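Local coordinates for protein endo-beta-mannanase (Opitutaceae bacterium TAV5, PDB 7BOB) that is a homotrimeric family 5 glycoside hydrolase, an exo-beta-1,4-mannosidase that probably releases mannose units from the ends of beta-1,4-linked manno-oligosaccharides, at residues P97-G102 / T136-L141; R177-I182 / P232-L237; H248-S253 / R412-H417. One frame throughout, in Å; residues are numbered along the deposited sequence.

How the interactions relate
Following the chain from the N terminus, the three contacts come in series, and none nests in or crosses another. Interaction 1 closes a loop of 33 residues, bringing helix 124-141 back against strand 94-101 of the barrel. Interaction 2 closes 49 residues, placing the segment that leads into strand 237-241 on the outer helix 168-183. These two touch, because helix 168-183 also packs on both segments of interaction 1. Interaction 3 spans 158 residues and stands apart, its centre about 36 Å from that of interaction 1 and 31 Å from that of interaction 2; it joins a barrel loop to helix 406-422 of the C-terminal domain.

Interaction 1: residues P97-G102 / T136-L141; sequences PSLFVG and TITTHL
A beta-alpha unit of the (beta/alpha)8 barrel, the fold of family 5 glycoside hydrolases, is closed here as Pro97 and Leu99 of strand 94-101 meet Leu141 and Ile137 of helix 124-141. The helix runs back almost antiparallel to the strand, at 162°, with the two short axes 10.4 Å apart at their closest. Pro97 and Leu99 are alternate strand residues that face the helix, and Ile137 and Leu141 are one helical turn apart, so the pairs form two successive layers. In the first, Pro97 CG reaches the fork of Leu141, 3.9 Å from Leu141 CD1 and 4.0 Å from Leu141 CD2, and the side chains cross at a slant. In the second, Leu99 CD2 comes within 3.7 Å of Ile137 CG2, and the side chains slide past one another in opposite directions. The branch methyl of Ile137 does this touching because CG1 lies anti to the carbonyl carbon (chi1 -56°), which sends the longer arm elsewhere. Thr138 OG1 stands 4.4 Å from Leu99 CD1 but spends its polarity on Ala134 O, within its own helix. Between the two facing residues, Ser98 turns from the helix and bonds through OG to Asp152 OD2. Ile182 of helix 168-183 packs on both Leu99 and Thr138, Ile151 of strand 151-154 touches Leu99 and Leu141, and Phe59 of strand 56-62 lies against Pro97.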
loop_
_atom_site.group_PDB
_atom_site.type_symbol
_atom_site.label_atom_id
_atom_site.label_comp_id
_atom_site.label_asym_id
_atom_site.label_seq_id
_atom_site.Cartn_x
_atom_site.Cartn_y
_atom_site.Cartn_z
ATOM N N PRO A 97 -32.877 -15.724 -14.258
ATOM C CA PRO A 97 -32.599 -14.341 -14.657
ATOM C C PRO A 97 -31.805 -13.632 -13.580
ATOM O O PRO A 97 -32.067 -13.791 -12.386
ATOM C CB PRO A 97 -34.003 -13.730 -14.817
ATOM C CG PRO A 97 -34.823 -14.461 -13.800
ATOM C CD PRO A 97 -34.235 -15.880 -13.703
ATOM N N SER A 98 -30.826 -12.841 -14.011
ATOM C CA SER A 98 -29.924 -12.137 -13.103
ATOM C C SER A 98 -30.193 -10.649 -13.239
ATOM O O SER A 98 -30.092 -10.107 -14.346
ATOM C CB SER A 98 -28.467 -12.475 -13.422
ATOM O OG SER A 98 -27.567 -11.905 -12.484
ATOM N N LEU A 99 -30.532 -9.996 -12.116
ATOM C CA LEU A 99 -31.096 -8.641 -12.123
ATOM C C LEU A 99 -30.019 -7.561 -12.156
ATOM O O LEU A 99 -29.985 -6.729 -13.073
ATOM C CB LEU A 99 -31.996 -8.435 -10.896
ATOM C CG LEU A 99 -33.129 -9.466 -10.747
ATOM C CD1 LEU A 99 -34.205 -9.008 -9.765
ATOM C CD2 LEU A 99 -33.765 -9.810 -12.096
ATOM N N PHE A 100 -29.150 -7.537 -11.139
ATOM C CA PHE A 100 -28.256 -6.404 -10.916
ATOM C C PHE A 100 -26.973 -6.645 -11.700
ATOM O O PHE A 100 -25.981 -7.177 -11.205
ATOM C CB PHE A 100 -28.022 -6.195 -9.425
ATOM C CG PHE A 100 -29.169 -5.496 -8.739
ATOM C CD1 PHE A 100 -29.352 -4.127 -8.887
ATOM C CD2 PHE A 100 -30.080 -6.207 -7.977
ATOM C CE1 PHE A 100 -30.426 -3.479 -8.273
ATOM C CE2 PHE A 100 -31.152 -5.570 -7.353
ATOM C CZ PHE A 100 -31.335 -4.214 -7.504
ATOM N N VAL A 101 -27.031 -6.276 -12.975
ATOM C CA VAL A 101 -25.956 -6.483 -13.937
ATOM C C VAL A 101 -25.834 -5.188 -14.733
ATOM O O VAL A 101 -26.711 -4.883 -15.546
ATOM C CB VAL A 101 -26.239 -7.665 -14.882
ATOM C CG1 VAL A 101 -25.078 -7.887 -15.816
ATOM C CG2 VAL A 101 -26.547 -8.950 -14.099
ATOM N N GLY A 102 -24.769 -4.422 -14.498
ATOM C CA GLY A 102 -23.753 -4.752 -13.516
ATOM C C GLY A 102 -22.450 -5.271 -14.104
ATOM O O GLY A 102 -22.088 -4.949 -15.240
ATOM N N THR A 136 -39.850 -4.155 -10.068
ATOM C CA THR A 136 -40.393 -4.075 -11.421
ATOM C C THR A 136 -40.091 -5.331 -12.222
ATOM O O THR A 136 -40.975 -5.878 -12.890
ATOM C CB THR A 136 -39.833 -2.868 -12.149
ATOM O OG1 THR A 136 -40.185 -1.677 -11.436
ATOM C CG2 THR A 136 -40.391 -2.830 -13.557
ATOM N N ILE A 137 -38.836 -5.774 -12.221
ATOM C CA ILE A 137 -38.493 -6.964 -12.992
ATOM C C ILE A 137 -39.233 -8.172 -12.441
ATOM O O ILE A 137 -39.839 -8.939 -13.198
ATOM C CB ILE A 137 -36.973 -7.199 -13.016
ATOM C CG1 ILE A 137 -36.247 -5.959 -13.550
ATOM C CG2 ILE A 137 -36.659 -8.415 -13.869
ATOM C CD1 ILE A 137 -36.675 -5.554 -14.966
ATOM N N THR A 138 -39.225 -8.339 -11.113
ATOM C CA THR A 138 -39.945 -9.456 -10.506
ATOM C C THR A 138 -41.410 -9.460 -10.927
ATOM O O THR A 138 -41.979 -10.517 -11.194
ATOM C CB THR A 138 -39.823 -9.407 -8.982
ATOM O OG1 THR A 138 -38.442 -9.279 -8.608
ATOM C CG2 THR A 138 -40.362 -10.678 -8.358
ATOM N N THR A 139 -42.030 -8.281 -11.007
ATOM C CA THR A 139 -43.390 -8.191 -11.520
ATOM C C THR A 139 -43.503 -8.861 -12.884
ATOM O O THR A 139 -44.422 -9.650 -13.120
ATOM C CB THR A 139 -43.829 -6.729 -11.591
ATOM O OG1 THR A 139 -44.239 -6.293 -10.291
ATOM C CG2 THR A 139 -44.999 -6.566 -12.546
ATOM N N HIS A 140 -42.544 -8.613 -13.774
ATOM C CA HIS A 140 -42.608 -9.207 -15.103
ATOM C C HIS A 140 -42.198 -10.667 -15.142
ATOM O O HIS A 140 -42.436 -11.322 -16.163
ATOM C CB HIS A 140 -41.747 -8.410 -16.069
ATOM C CG HIS A 140 -42.360 -7.112 -16.456
ATOM N ND1 HIS A 140 -43.041 -6.939 -17.642
ATOM C CD2 HIS A 140 -42.451 -5.940 -15.791
ATOM C CE1 HIS A 140 -43.498 -5.702 -17.705
ATOM N NE2 HIS A 140 -43.151 -5.075 -16.594
ATOM N N LEU A 141 -41.589 -11.185 -14.079
ATOM C CA LEU A 141 -41.309 -12.612 -13.979
ATOM C C LEU A 141 -42.452 -13.389 -13.355
ATOM O O LEU A 141 -42.510 -14.617 -13.521
ATOM C CB LEU A 141 -40.052 -12.864 -13.131
ATOM C CG LEU A 141 -38.759 -12.150 -13.521
ATOM C CD1 LEU A 141 -37.739 -12.343 -12.411
ATOM C CD2 LEU A 141 -38.228 -12.718 -14.818
#

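Interaction 2: residues R177-I182 / P232-L237; sequences RMTGAI and PGIDVL
The flat groups that meet Thr179 are two backbone peptides, Pro232-Gly233 and Gly233-Ile234. Thr179 OG1 lies to one side of the first peptide plane, 3.4 Å from Pro232 O, while Thr179 CG2 approaches that same oxygen at 3.6 Å. The methyl also comes up to the second peptide, where CG2 is 3.6 Å from Gly233 O. It meets the end of Ile234 as well, with Thr179 CG2 3.9 Å from Ile234 CD1. The hydroxyl is directed into its own helix, where Cys175 O and Arg176 O are its hydrogen-bond partners; this follows from chi1 of 58°, which sets OG1 between the backbone N and the carbonyl carbon. Helix 168-183 is one of the outer helices of the (beta/alpha)8 barrel, and 232-236 is loop running into strand 237-241, with Ile191 of strand 191-192 touching both Thr179 and Ile234. Gly233 is required by this close approach: a beta carbon on it would fall 2.3 Å from Thr179 OG1, and its positive phi of 80° suits glycine as well. An alanine here lacks both CG2 and OG1, which would probably open a gap beside the two peptides and leave the end of Ile234 less firmly packed. Arg183, one turn further along the helix from Thr179, bonds through NH2 to Gly233 O and forms a salt bridge with Asp235 OD2.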
loop_
_atom_site.group_PDB
_atom_site.type_symbol
_atom_site.label_atom_id
_atom_site.label_comp_id
_atom_site.label_asym_id
_atom_site.label_seq_id
_atom_site.Cartn_x
_atom_site.Cartn_y
_atom_site.Cartn_z
ATOM N N ARG A 177 -32.518 -5.295 1.479
ATOM C CA ARG A 177 -33.489 -4.463 0.775
ATOM C C ARG A 177 -33.824 -5.029 -0.597
ATOM O O ARG A 177 -34.988 -5.012 -1.008
ATOM C CB ARG A 177 -32.969 -3.039 0.644
ATOM C CG ARG A 177 -32.971 -2.254 1.951
ATOM C CD ARG A 177 -34.370 -1.820 2.355
ATOM N NE ARG A 177 -35.120 -1.258 1.236
ATOM C CZ ARG A 177 -35.163 0.036 0.926
ATOM N NH1 ARG A 177 -34.506 0.926 1.650
ATOM N NH2 ARG A 177 -35.880 0.445 -0.108
ATOM N N MET A 178 -32.825 -5.525 -1.330
ATOM C CA MET A 178 -33.093 -6.004 -2.679
ATOM C C MET A 178 -33.801 -7.355 -2.663
ATOM O O MET A 178 -34.664 -7.609 -3.502
ATOM C CB MET A 178 -31.804 -6.098 -3.488
ATOM C CG MET A 178 -31.080 -4.788 -3.668
ATOM S SD MET A 178 -32.180 -3.465 -4.223
ATOM C CE MET A 178 -32.000 -2.281 -2.902
ATOM N N THR A 179 -33.453 -8.238 -1.727
ATOM C CA THR A 179 -34.233 -9.461 -1.581
ATOM C C THR A 179 -35.646 -9.143 -1.105
ATOM O O THR A 179 -36.615 -9.734 -1.586
ATOM C CB THR A 179 -33.555 -10.429 -0.609
ATOM O OG1 THR A 179 -33.378 -9.784 0.665
ATOM C CG2 THR A 179 -32.214 -10.912 -1.161
ATOM N N GLY A 180 -35.780 -8.219 -0.153
ATOM C CA GLY A 180 -37.099 -7.868 0.340
ATOM C C GLY A 180 -37.996 -7.313 -0.749
ATOM O O GLY A 180 -39.201 -7.589 -0.775
ATOM N N ALA A 181 -37.417 -6.526 -1.663
ATOM C CA ALA A 181 -38.178 -5.987 -2.790
ATOM C C ALA A 181 -38.660 -7.100 -3.706
ATOM O O ALA A 181 -39.788 -7.058 -4.214
ATOM C CB ALA A 181 -37.320 -4.998 -3.578
ATOM N N ILE A 182 -37.805 -8.095 -3.951
ATOM C CA ILE A 182 -38.210 -9.210 -4.792
ATOM C C ILE A 182 -39.365 -9.957 -4.138
ATOM O O ILE A 182 -40.309 -10.399 -4.810
ATOM C CB ILE A 182 -36.998 -10.121 -5.063
ATOM C CG1 ILE A 182 -36.118 -9.518 -6.160
ATOM C CG2 ILE A 182 -37.435 -11.541 -5.429
ATOM C CD1 ILE A 182 -34.645 -9.926 -6.034
ATOM N N PRO A 232 -28.695 -11.908 3.944
ATOM C CA PRO A 232 -30.108 -12.037 4.313
ATOM C C PRO A 232 -30.991 -12.177 3.087
ATOM O O PRO A 232 -30.797 -11.505 2.072
ATOM C CB PRO A 232 -30.395 -10.735 5.062
ATOM C CG PRO A 232 -29.403 -9.766 4.480
ATOM C CD PRO A 232 -28.160 -10.581 4.278
ATOM N N GLY A 233 -31.960 -13.078 3.186
ATOM C CA GLY A 233 -32.887 -13.267 2.092
ATOM C C GLY A 233 -32.385 -14.114 0.943
ATOM O O GLY A 233 -33.095 -14.229 -0.059
ATOM N N ILE A 234 -31.198 -14.720 1.053
ATOM C CA ILE A 234 -30.623 -15.525 -0.024
ATOM C C ILE A 234 -30.855 -17.000 0.293
ATOM O O ILE A 234 -30.402 -17.495 1.331
ATOM C CB ILE A 234 -29.125 -15.231 -0.199
ATOM C CG1 ILE A 234 -28.920 -13.770 -0.629
ATOM C CG2 ILE A 234 -28.519 -16.201 -1.210
ATOM C CD1 ILE A 234 -29.413 -13.498 -2.018
ATOM N N ASP A 235 -31.570 -17.709 -0.584
ATOM C CA ASP A 235 -31.860 -19.115 -0.320
ATOM C C ASP A 235 -30.757 -20.036 -0.806
ATOM O O ASP A 235 -30.548 -21.097 -0.218
ATOM C CB ASP A 235 -33.190 -19.543 -0.983
ATOM C CG ASP A 235 -34.347 -18.658 -0.582
ATOM O OD1 ASP A 235 -34.816 -18.763 0.572
ATOM O OD2 ASP A 235 -34.769 -17.823 -1.408
ATOM N N VAL A 236 -30.079 -19.680 -1.893
ATOM C CA VAL A 236 -29.094 -20.553 -2.522
ATOM C C VAL A 236 -27.791 -19.778 -2.684
ATOM O O VAL A 236 -27.725 -18.825 -3.471
ATOM C CB VAL A 236 -29.561 -21.075 -3.887
ATOM C CG1 VAL A 236 -28.485 -21.966 -4.474
ATOM C CG2 VAL A 236 -30.895 -21.831 -3.761
ATOM N N LEU A 237 -26.756 -20.200 -1.968
ATOM C CA LEU A 237 -25.425 -19.648 -2.183
ATOM C C LEU A 237 -24.932 -20.069 -3.560
ATOM O O LEU A 237 -25.358 -21.096 -4.101
ATOM C CB LEU A 237 -24.471 -20.152 -1.106
ATOM C CG LEU A 237 -24.984 -19.940 0.316
ATOM C CD1 LEU A 237 -23.931 -20.393 1.348
ATOM C CD2 LEU A 237 -25.345 -18.463 0.512
#

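Interaction 3: residues H248-S253 / R412-H417; sequences HPVQGS and RLILAH
Ile414 and Val250 bury the most surface here, and Pro249 adds a smaller share. Ile414, on helix 406-422 of the C-terminal domain, presents both its arms to the loop 248-253 that follows strand 237-241 of the barrel. Its branch methyl CG2 meets Val250, 3.8 Å from Val250 CG2 and 4.0 Å from Val250 CB, as the two side chains pass in opposite directions. The longer arm reaches back to the preceding loop residue, Pro249: CG1 lies anti to the carbonyl carbon (chi1 -78°), and the chain beyond it is extended, which brings CD1 to the proline ring. There Ile414 CD1 stands 3.8 Å from Pro249 CG and 4.0 Å from Pro249 CD, with the two side chains crossing at about a right angle. Val250 offers CG2, the methyl anti to its carbonyl carbon, to the helix. Residues of both domains surround the contact: Leu263 and Phe266 of barrel helix 258-272 pack on Ile414, whereas Leu563 of helix 558-564 and Trp566 lie against Val250. Trp566 NE1 also bonds to Gln251 O, and Gln251 packs on Gly518 of a neighbouring subunit. The side-chain contacts between the two segments are carbon on carbon alone, so loop 248-253 and helix segment 412-417 are held to each other by the fit of buried apolar shapes, with the directional bond from Trp566 lying beside them.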
loop_
_atom_site.group_PDB
_atom_site.type_symbol
_atom_site.label_atom_id
_atom_site.label_comp_id
_atom_site.label_asym_id
_atom_site.label_seq_id
_atom_site.Cartn_x
_atom_site.Cartn_y
_atom_site.Cartn_z
ATOM N N HIS A 248 -6.481 -16.678 -8.238
ATOM C CA HIS A 248 -6.580 -17.337 -6.943
ATOM C C HIS A 248 -5.384 -16.950 -6.084
ATOM O O HIS A 248 -4.319 -16.621 -6.617
ATOM C CB HIS A 248 -6.629 -18.863 -7.111
ATOM C CG HIS A 248 -7.714 -19.307 -8.037
ATOM N ND1 HIS A 248 -8.987 -19.604 -7.596
ATOM C CD2 HIS A 248 -7.738 -19.437 -9.382
ATOM C CE1 HIS A 248 -9.745 -19.922 -8.630
ATOM N NE2 HIS A 248 -9.014 -19.828 -9.725
ATOM N N PRO A 249 -5.521 -17.001 -4.754
ATOM C CA PRO A 249 -4.417 -16.572 -3.888
ATOM C C PRO A 249 -3.265 -17.570 -3.811
ATOM O O PRO A 249 -2.216 -17.219 -3.258
ATOM C CB PRO A 249 -5.094 -16.400 -2.526
ATOM C CG PRO A 249 -6.179 -17.421 -2.547
ATOM C CD PRO A 249 -6.704 -17.402 -3.971
ATOM N N VAL A 250 -3.439 -18.798 -4.301
ATOM C CA VAL A 250 -2.355 -19.758 -4.487
ATOM C C VAL A 250 -2.257 -20.045 -5.976
ATOM O O VAL A 250 -3.256 -20.393 -6.608
ATOM C CB VAL A 250 -2.595 -21.060 -3.703
ATOM C CG1 VAL A 250 -1.400 -21.997 -3.870
ATOM C CG2 VAL A 250 -2.864 -20.760 -2.237
ATOM N N GLN A 251 -1.064 -19.924 -6.528
ATOM C CA GLN A 251 -0.866 -19.984 -7.975
ATOM C C GLN A 251 -0.672 -21.438 -8.415
ATOM O O GLN A 251 0.408 -22.012 -8.246
ATOM C CB GLN A 251 0.333 -19.122 -8.352
ATOM C CG GLN A 251 0.328 -18.625 -9.763
ATOM C CD GLN A 251 -0.200 -17.233 -9.854
ATOM O OE1 GLN A 251 -0.741 -16.699 -8.873
ATOM N NE2 GLN A 251 -0.077 -16.623 -11.035
ATOM N N GLY A 252 -1.718 -22.046 -8.979
ATOM C CA GLY A 252 -1.581 -23.349 -9.595
ATOM C C GLY A 252 -0.968 -23.254 -10.980
ATOM O O GLY A 252 -0.615 -22.184 -11.465
ATOM N N SER A 253 -0.867 -24.403 -11.645
ATOM C CA SER A 253 -0.201 -24.482 -12.941
ATOM C C SER A 253 -1.131 -24.811 -14.100
ATOM O O SER A 253 -0.654 -24.952 -15.232
ATOM C CB SER A 253 0.957 -25.482 -12.890
ATOM O OG SER A 253 1.792 -25.194 -11.776
ATOM N N ARG A 412 -3.870 -20.608 3.178
ATOM C CA ARG A 412 -3.445 -21.747 3.993
ATOM C C ARG A 412 -4.410 -22.910 3.846
ATOM O O ARG A 412 -3.994 -24.079 3.851
ATOM C CB ARG A 412 -3.347 -21.344 5.459
ATOM C CG ARG A 412 -2.318 -20.261 5.757
ATOM C CD ARG A 412 -2.583 -19.628 7.129
ATOM N NE ARG A 412 -1.379 -19.024 7.700
ATOM C CZ ARG A 412 -1.012 -17.768 7.457
ATOM N NH1 ARG A 412 -1.769 -17.000 6.658
ATOM N NH2 ARG A 412 0.104 -17.273 8.008
ATOM N N LEU A 413 -5.704 -22.604 3.721
ATOM C CA LEU A 413 -6.681 -23.663 3.591
ATOM C C LEU A 413 -6.546 -24.340 2.234
ATOM O O LEU A 413 -6.616 -25.572 2.142
ATOM C CB LEU A 413 -8.084 -23.094 3.803
ATOM C CG LEU A 413 -8.463 -22.674 5.228
ATOM C CD1 LEU A 413 -9.854 -22.063 5.245
ATOM C CD2 LEU A 413 -8.401 -23.848 6.173
ATOM N N ILE A 414 -6.293 -23.555 1.180
ATOM C CA ILE A 414 -6.207 -24.116 -0.167
ATOM C C ILE A 414 -5.076 -25.135 -0.245
ATOM O O ILE A 414 -5.245 -26.247 -0.762
ATOM C CB ILE A 414 -6.030 -22.995 -1.202
ATOM C CG1 ILE A 414 -7.374 -22.303 -1.457
ATOM C CG2 ILE A 414 -5.419 -23.545 -2.488
ATOM C CD1 ILE A 414 -7.271 -20.998 -2.247
ATOM N N LEU A 415 -3.915 -24.774 0.301
ATOM C CA LEU A 415 -2.730 -25.617 0.200
ATOM C C LEU A 415 -2.857 -26.843 1.084
ATOM O O LEU A 415 -2.523 -27.957 0.665
ATOM C CB LEU A 415 -1.478 -24.820 0.588
ATOM C CG LEU A 415 -0.202 -25.646 0.469
ATOM C CD1 LEU A 415 0.130 -25.908 -0.989
ATOM C CD2 LEU A 415 0.947 -24.952 1.162
ATOM N N ALA A 416 -3.305 -26.656 2.328
ATOM C CA ALA A 416 -3.521 -27.810 3.192
ATOM C C ALA A 416 -4.524 -28.768 2.559
ATOM O O ALA A 416 -4.309 -29.983 2.554
ATOM C CB ALA A 416 -3.997 -27.361 4.570
ATOM N N HIS A 417 -5.608 -28.224 1.986
ATOM C CA HIS A 417 -6.627 -29.043 1.338
ATOM C C HIS A 417 -6.031 -29.862 0.204
ATOM O O HIS A 417 -6.310 -31.059 0.077
ATOM C CB HIS A 417 -7.750 -28.149 0.817
ATOM C CG HIS A 417 -8.807 -28.879 0.050
ATOM N ND1 HIS A 417 -8.870 -28.867 -1.328
ATOM C CD2 HIS A 417 -9.859 -29.624 0.468
ATOM C CE1 HIS A 417 -9.914 -29.569 -1.726
ATOM N NE2 HIS A 417 -10.526 -30.047 -0.655
#